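Local coordinates for phosphoribosyl-AMP cyclohydrolase (Medicago truncatula, PDB 7BGM), which probably catalyses two successive steps of histidine biosynthesis, hydrolysing phosphoribosyl-ATP to phosphoribosyl-AMP and diphosphate and then opening the adenine ring of phosphoribosyl-AMP, at residues Asn38-Ala51 against Leu61-Val74. Numbering follows the deposited sequence.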
loop_
_atom_site.group_PDB
_atom_site.type_symbol
_atom_site.label_atom_id
_atom_site.label_comp_id
_atom_site.label_asym_id
_atom_site.label_seq_id
_atom_site.Cartn_x
_atom_site.Cartn_y
_atom_site.Cartn_z
ATOM N N ASN A 38 5.666 -13.728 -19.174
ATOM C CA ASN A 38 5.289 -13.909 -20.563
ATOM C C ASN A 38 3.825 -14.361 -20.630
ATOM O O ASN A 38 3.109 -14.387 -19.613
ATOM C CB ASN A 38 6.232 -14.894 -21.268
ATOM C CG ASN A 38 6.227 -16.275 -20.625
ATOM O OD1 ASN A 38 5.530 -16.504 -19.630
ATOM N ND2 ASN A 38 7.029 -17.194 -21.171
ATOM N N ARG A 39 3.360 -14.714 -21.832
ATOM C CA ARG A 39 1.962 -15.109 -21.982
ATOM C C ARG A 39 1.628 -16.248 -21.029
ATOM O O ARG A 39 0.648 -16.189 -20.267
ATOM C CB ARG A 39 1.683 -15.537 -23.420
ATOM C CG ARG A 39 1.451 -14.414 -24.394
ATOM C CD ARG A 39 1.205 -15.016 -25.780
ATOM N NE ARG A 39 -0.152 -15.547 -25.883
ATOM C CZ ARG A 39 -1.167 -14.861 -26.396
ATOM N NH1 ARG A 39 -0.953 -13.637 -26.857
ATOM N NH2 ARG A 39 -2.387 -15.389 -26.453
ATOM N N GLU A 40 2.452 -17.294 -21.059
ATOM C CA GLU A 40 2.190 -18.458 -20.225
ATOM C C GLU A 40 2.185 -18.111 -18.740
ATOM O O GLU A 40 1.344 -18.625 -17.997
ATOM C CB GLU A 40 3.193 -19.560 -20.510
ATOM C CG GLU A 40 2.913 -20.787 -19.656
ATOM C CD GLU A 40 3.701 -22.040 -20.054
ATOM O OE1 GLU A 40 4.658 -21.965 -20.869
ATOM O OE2 GLU A 40 3.335 -23.120 -19.539
ATOM N N ALA A 41 3.091 -17.241 -18.283
ATOM C CA ALA A 41 3.111 -16.894 -16.858
ATOM C C ALA A 41 1.822 -16.200 -16.435
ATOM O O ALA A 41 1.309 -16.454 -15.329
ATOM C CB ALA A 41 4.316 -16.014 -16.501
ATOM N N VAL A 42 1.291 -15.297 -17.276
ATOM C CA VAL A 42 0.062 -14.611 -16.900
ATOM C C VAL A 42 -1.103 -15.589 -16.927
ATOM O O VAL A 42 -1.945 -15.611 -16.011
ATOM C CB VAL A 42 -0.184 -13.407 -17.828
ATOM C CG1 VAL A 42 -1.539 -12.745 -17.495
ATOM C CG2 VAL A 42 0.975 -12.403 -17.701
ATOM N N ALA A 43 -1.176 -16.418 -17.964
ATOM C CA ALA A 43 -2.262 -17.404 -18.040
ATOM C C ALA A 43 -2.226 -18.362 -16.846
ATOM O O ALA A 43 -3.272 -18.720 -16.286
ATOM C CB ALA A 43 -2.174 -18.183 -19.347
ATOM N N THR A 44 -1.026 -18.757 -16.417
ATOM C CA THR A 44 -0.907 -19.681 -15.288
ATOM C C THR A 44 -1.264 -18.987 -13.972
ATOM O O THR A 44 -1.873 -19.608 -13.089
ATOM C CB THR A 44 0.510 -20.261 -15.239
ATOM O OG1 THR A 44 0.717 -21.106 -16.375
ATOM C CG2 THR A 44 0.738 -21.083 -13.968
ATOM N N THR A 45 -0.920 -17.690 -13.830
ATOM C CA THR A 45 -1.323 -16.952 -12.633
ATOM C C THR A 45 -2.839 -16.862 -12.552
ATOM O O THR A 45 -3.426 -17.034 -11.483
ATOM C CB THR A 45 -0.736 -15.536 -12.620
ATOM O OG1 THR A 45 0.704 -15.556 -12.683
ATOM C CG2 THR A 45 -1.224 -14.767 -11.354
ATOM N N ILE A 46 -3.483 -16.629 -13.684
ATOM C CA ILE A 46 -4.940 -16.548 -13.731
ATOM C C ILE A 46 -5.581 -17.901 -13.397
ATOM O O ILE A 46 -6.514 -17.985 -12.576
ATOM C CB ILE A 46 -5.386 -16.034 -15.110
ATOM C CG1 ILE A 46 -4.972 -14.581 -15.261
ATOM C CG2 ILE A 46 -6.914 -16.227 -15.300
ATOM C CD1 ILE A 46 -5.188 -14.009 -16.659
ATOM N N SER A 47 -5.101 -18.979 -14.027
ATOM C CA SER A 47 -5.734 -20.287 -13.841
ATOM C C SER A 47 -5.438 -20.882 -12.461
ATOM O O SER A 47 -6.321 -21.498 -11.850
ATOM C CB SER A 47 -5.306 -21.250 -14.956
ATOM O OG SER A 47 -3.902 -21.539 -14.913
ATOM N N SER A 48 -4.216 -20.716 -11.948
ATOM C CA SER A 48 -3.839 -21.312 -10.665
ATOM C C SER A 48 -4.089 -20.388 -9.483
ATOM O O SER A 48 -4.062 -20.860 -8.335
ATOM C CB SER A 48 -2.349 -21.700 -10.651
ATOM O OG SER A 48 -1.510 -20.554 -10.560
ATOM N N ARG A 49 -4.299 -19.098 -9.745
ATOM C CA ARG A 49 -4.399 -18.061 -8.714
ATOM C C ARG A 49 -3.172 -18.039 -7.808
ATOM O O ARG A 49 -3.270 -17.690 -6.631
ATOM C CB ARG A 49 -5.685 -18.237 -7.903
ATOM C CG ARG A 49 -6.926 -18.395 -8.774
ATOM C CD ARG A 49 -7.209 -17.106 -9.522
ATOM N NE ARG A 49 -8.603 -17.019 -9.942
ATOM C CZ ARG A 49 -9.579 -16.589 -9.147
ATOM N NH1 ARG A 49 -9.304 -16.205 -7.903
ATOM N NH2 ARG A 49 -10.826 -16.537 -9.588
ATOM N N LYS A 50 -1.999 -18.394 -8.348
ATOM C CA LYS A 50 -0.720 -18.263 -7.659
ATOM C C LYS A 50 0.210 -17.439 -8.537
ATOM O O LYS A 50 0.319 -17.716 -9.738
ATOM C CB LYS A 50 -0.155 -19.656 -7.364
ATOM C CG LYS A 50 -1.013 -20.354 -6.354
ATOM C CD LYS A 50 -0.462 -21.692 -5.943
ATOM C CE LYS A 50 -1.346 -22.271 -4.869
ATOM N NZ LYS A 50 -0.646 -23.405 -4.182
ATOM N N ALA A 51 0.853 -16.420 -7.951
ATOM C CA ALA A 51 1.712 -15.519 -8.730
ATOM C C ALA A 51 2.814 -16.301 -9.438
ATOM O O ALA A 51 3.637 -16.957 -8.788
ATOM C CB ALA A 51 2.337 -14.433 -7.831
ATOM N N LEU A 61 9.574 -20.675 -16.604
ATOM C CA LEU A 61 8.493 -20.272 -15.715
ATOM C C LEU A 61 8.819 -20.687 -14.288
ATOM O O LEU A 61 9.453 -21.717 -14.055
ATOM C CB LEU A 61 7.185 -20.929 -16.150
ATOM C CG LEU A 61 5.932 -20.079 -16.318
ATOM C CD1 LEU A 61 6.204 -18.967 -17.327
ATOM C CD2 LEU A 61 4.781 -20.971 -16.762
ATOM N N TRP A 62 8.373 -19.887 -13.326
ATOM C CA TRP A 62 8.453 -20.298 -11.930
ATOM C C TRP A 62 7.352 -19.624 -11.142
ATOM O O TRP A 62 6.945 -18.499 -11.434
ATOM C CB TRP A 62 9.815 -19.999 -11.290
ATOM C CG TRP A 62 10.125 -18.532 -11.101
ATOM C CD1 TRP A 62 10.495 -17.621 -12.077
ATOM C CD2 TRP A 62 10.148 -17.827 -9.863
ATOM N NE1 TRP A 62 10.725 -16.372 -11.498
ATOM C CE2 TRP A 62 10.538 -16.483 -10.140
ATOM C CE3 TRP A 62 9.914 -18.203 -8.530
ATOM C CZ2 TRP A 62 10.657 -15.511 -9.134
ATOM C CZ3 TRP A 62 10.054 -17.249 -7.536
ATOM C CH2 TRP A 62 10.400 -15.902 -7.845
ATOM N N THR A 63 6.867 -20.343 -10.149
ATOM C CA THR A 63 5.784 -19.874 -9.301
ATOM C C THR A 63 6.391 -19.527 -7.954
ATOM O O THR A 63 7.096 -20.357 -7.355
ATOM C CB THR A 63 4.704 -20.937 -9.178
ATOM O OG1 THR A 63 4.134 -21.177 -10.479
ATOM C CG2 THR A 63 3.602 -20.496 -8.186
ATOM N N LYS A 64 6.155 -18.302 -7.501
ATOM C CA LYS A 64 6.659 -17.892 -6.205
ATOM C C LYS A 64 6.100 -18.817 -5.133
ATOM O O LYS A 64 4.883 -19.027 -5.060
ATOM C CB LYS A 64 6.279 -16.441 -5.952
ATOM C CG LYS A 64 6.543 -15.993 -4.558
ATOM C CD LYS A 64 8.052 -15.965 -4.301
ATOM C CE LYS A 64 8.393 -16.374 -2.905
ATOM N NZ LYS A 64 9.900 -16.323 -2.736
ATOM N N GLY A 65 6.993 -19.431 -4.338
ATOM C CA GLY A 65 6.584 -20.397 -3.330
ATOM C C GLY A 65 6.682 -21.853 -3.753
ATOM O O GLY A 65 6.468 -22.761 -2.904
ATOM N N GLU A 66 7.030 -22.139 -5.023
ATOM C CA GLU A 66 7.071 -23.549 -5.403
ATOM C C GLU A 66 8.078 -24.346 -4.574
ATOM O O GLU A 66 7.867 -25.542 -4.367
ATOM C CB GLU A 66 7.375 -23.716 -6.881
ATOM C CG GLU A 66 8.746 -23.331 -7.289
ATOM C CD GLU A 66 8.946 -23.656 -8.755
ATOM O OE1 GLU A 66 9.482 -24.746 -9.061
ATOM O OE2 GLU A 66 8.514 -22.845 -9.597
ATOM N N THR A 67 9.148 -23.716 -4.080
ATOM C CA THR A 67 10.078 -24.336 -3.128
ATOM C C THR A 67 9.890 -23.844 -1.705
ATOM O O THR A 67 9.981 -24.636 -0.756
ATOM C CB THR A 67 11.531 -24.051 -3.529
ATOM O OG1 THR A 67 11.726 -24.483 -4.860
ATOM C CG2 THR A 67 12.527 -24.782 -2.605
ATOM N N SER A 68 9.695 -22.545 -1.526
ATOM C CA SER A 68 9.656 -21.979 -0.188
ATOM C C SER A 68 8.329 -22.176 0.498
ATOM O O SER A 68 8.257 -22.000 1.724
ATOM C CB SER A 68 9.919 -20.471 -0.244
ATOM O OG SER A 68 8.837 -19.832 -0.928
ATOM N N ASN A 69 7.278 -22.494 -0.264
ATOM C CA ASN A 69 5.898 -22.636 0.216
ATOM C C ASN A 69 5.248 -21.291 0.505
ATOM O O ASN A 69 4.073 -21.260 0.939
ATOM C CB ASN A 69 5.791 -23.519 1.473
ATOM C CG ASN A 69 4.567 -24.399 1.454
ATOM O OD1 ASN A 69 4.227 -24.973 0.411
ATOM N ND2 ASN A 69 3.915 -24.545 2.612
ATOM N N ASN A 70 5.930 -20.171 0.228
ATOM C CA ASN A 70 5.369 -18.842 0.473
ATOM C C ASN A 70 4.689 -18.323 -0.796
ATOM O O ASN A 70 5.124 -17.350 -1.423
ATOM C CB ASN A 70 6.458 -17.900 0.972
ATOM C CG ASN A 70 6.985 -18.332 2.325
ATOM O OD1 ASN A 70 6.221 -18.880 3.122
ATOM N ND2 ASN A 70 8.279 -18.119 2.593
ATOM N N PHE A 71 3.589 -18.996 -1.155
ATOM C CA PHE A 71 2.833 -18.616 -2.342
ATOM C C PHE A 71 2.189 -17.245 -2.177
ATOM O O PHE A 71 1.868 -16.797 -1.067
ATOM C CB PHE A 71 1.734 -19.632 -2.646
ATOM C CG PHE A 71 2.258 -21.017 -2.979
ATOM C CD1 PHE A 71 2.777 -21.287 -4.245
ATOM C CD2 PHE A 71 2.265 -22.029 -2.030
ATOM C CE1 PHE A 71 3.265 -22.535 -4.586
ATOM C CE2 PHE A 71 2.761 -23.302 -2.351
ATOM C CZ PHE A 71 3.290 -23.551 -3.643
ATOM N N ILE A 72 1.965 -16.583 -3.295
ATOM C CA ILE A 72 1.153 -15.359 -3.303
ATOM C C ILE A 72 -0.165 -15.707 -3.962
ATOM O O ILE A 72 -0.231 -15.937 -5.181
ATOM C CB ILE A 72 1.856 -14.182 -3.995
ATOM C CG1 ILE A 72 3.212 -13.890 -3.320
ATOM C CG2 ILE A 72 0.934 -12.917 -4.008
ATOM C CD1 ILE A 72 4.172 -13.105 -4.270
ATOM N N ASN A 73 -1.235 -15.713 -3.155
ATOM C CA ASN A 73 -2.553 -16.127 -3.597
ATOM C C ASN A 73 -3.245 -14.936 -4.236
ATOM O O ASN A 73 -3.537 -13.942 -3.556
ATOM C CB ASN A 73 -3.372 -16.637 -2.423
ATOM C CG ASN A 73 -2.716 -17.799 -1.748
ATOM O OD1 ASN A 73 -2.607 -18.884 -2.332
ATOM N ND2 ASN A 73 -2.225 -17.580 -0.526
ATOM N N VAL A 74 -3.497 -15.028 -5.533
ATOM C CA VAL A 74 -3.884 -13.872 -6.323
ATOM C C VAL A 74 -5.391 -13.616 -6.226
ATOM O O VAL A 74 -6.210 -14.485 -6.548
ATOM C CB VAL A 74 -3.435 -14.033 -7.778
ATOM C CG1 VAL A 74 -3.919 -12.846 -8.570
ATOM C CG2 VAL A 74 -1.895 -14.074 -7.809
HETATM O O HOH W 1 -4.307 -19.280 -4.505
HETATM O O HOH W 2 2.795 -17.566 -5.901
#
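N38 and L61 meet where helix 39-48 begins: the N38 oxygen OD1 caps the helix by accepting from A41 N (2.9 Å) and also touches L61 CD1. In the same first turn, E40 holds CG anti to the backbone N (chi1 -179°), which lays this aliphatic carbon against L61 CD2 (3.4 Å), while the small A41 gives the other branch, CD1, a methyl to rest on. T45 divides its work: OG1 bonds back to A41 O, and CG2 packs on V74 CG2 (3.7 Å), a valine that also meets F110 of the second subunit. After the helix, R49 takes positive phi and turns the chain, and its carbonyl O receives V74 N in a nearly straight bond (2.9 Å, 173°) from above the carbonyl plane; a water joins the same oxygen to N73 OD1, while N73 ND2 bonds to D93 OD1. K50 bridges N73 in backbone register, and its extended side chain brings NZ over the centre of the F71 ring, 3.7 Å from the centroid, a cation-pi contact; on the ring's opposite face lies G65 O, offset toward the rim. Without the ring, as with an alanine here, the K50 ammonium would probably lose its aromatic partner and G65 O the face it lies against. A51, small enough to fit between I72 and V74, donates its N-H to I72 O in the carbonyl plane (3.0 Å), and its O accepts from K64 N (3.1 Å). A second water ties A51 O to K64 O and I72 N, so both ends of the loop are tied to one residue. K64, G65, E66, T67 and S68 bind AMP in another structure of this protein: the contact joins helix 39-48 and its exit to the base of a nucleotide-binding loop in the cyclohydrolase domain.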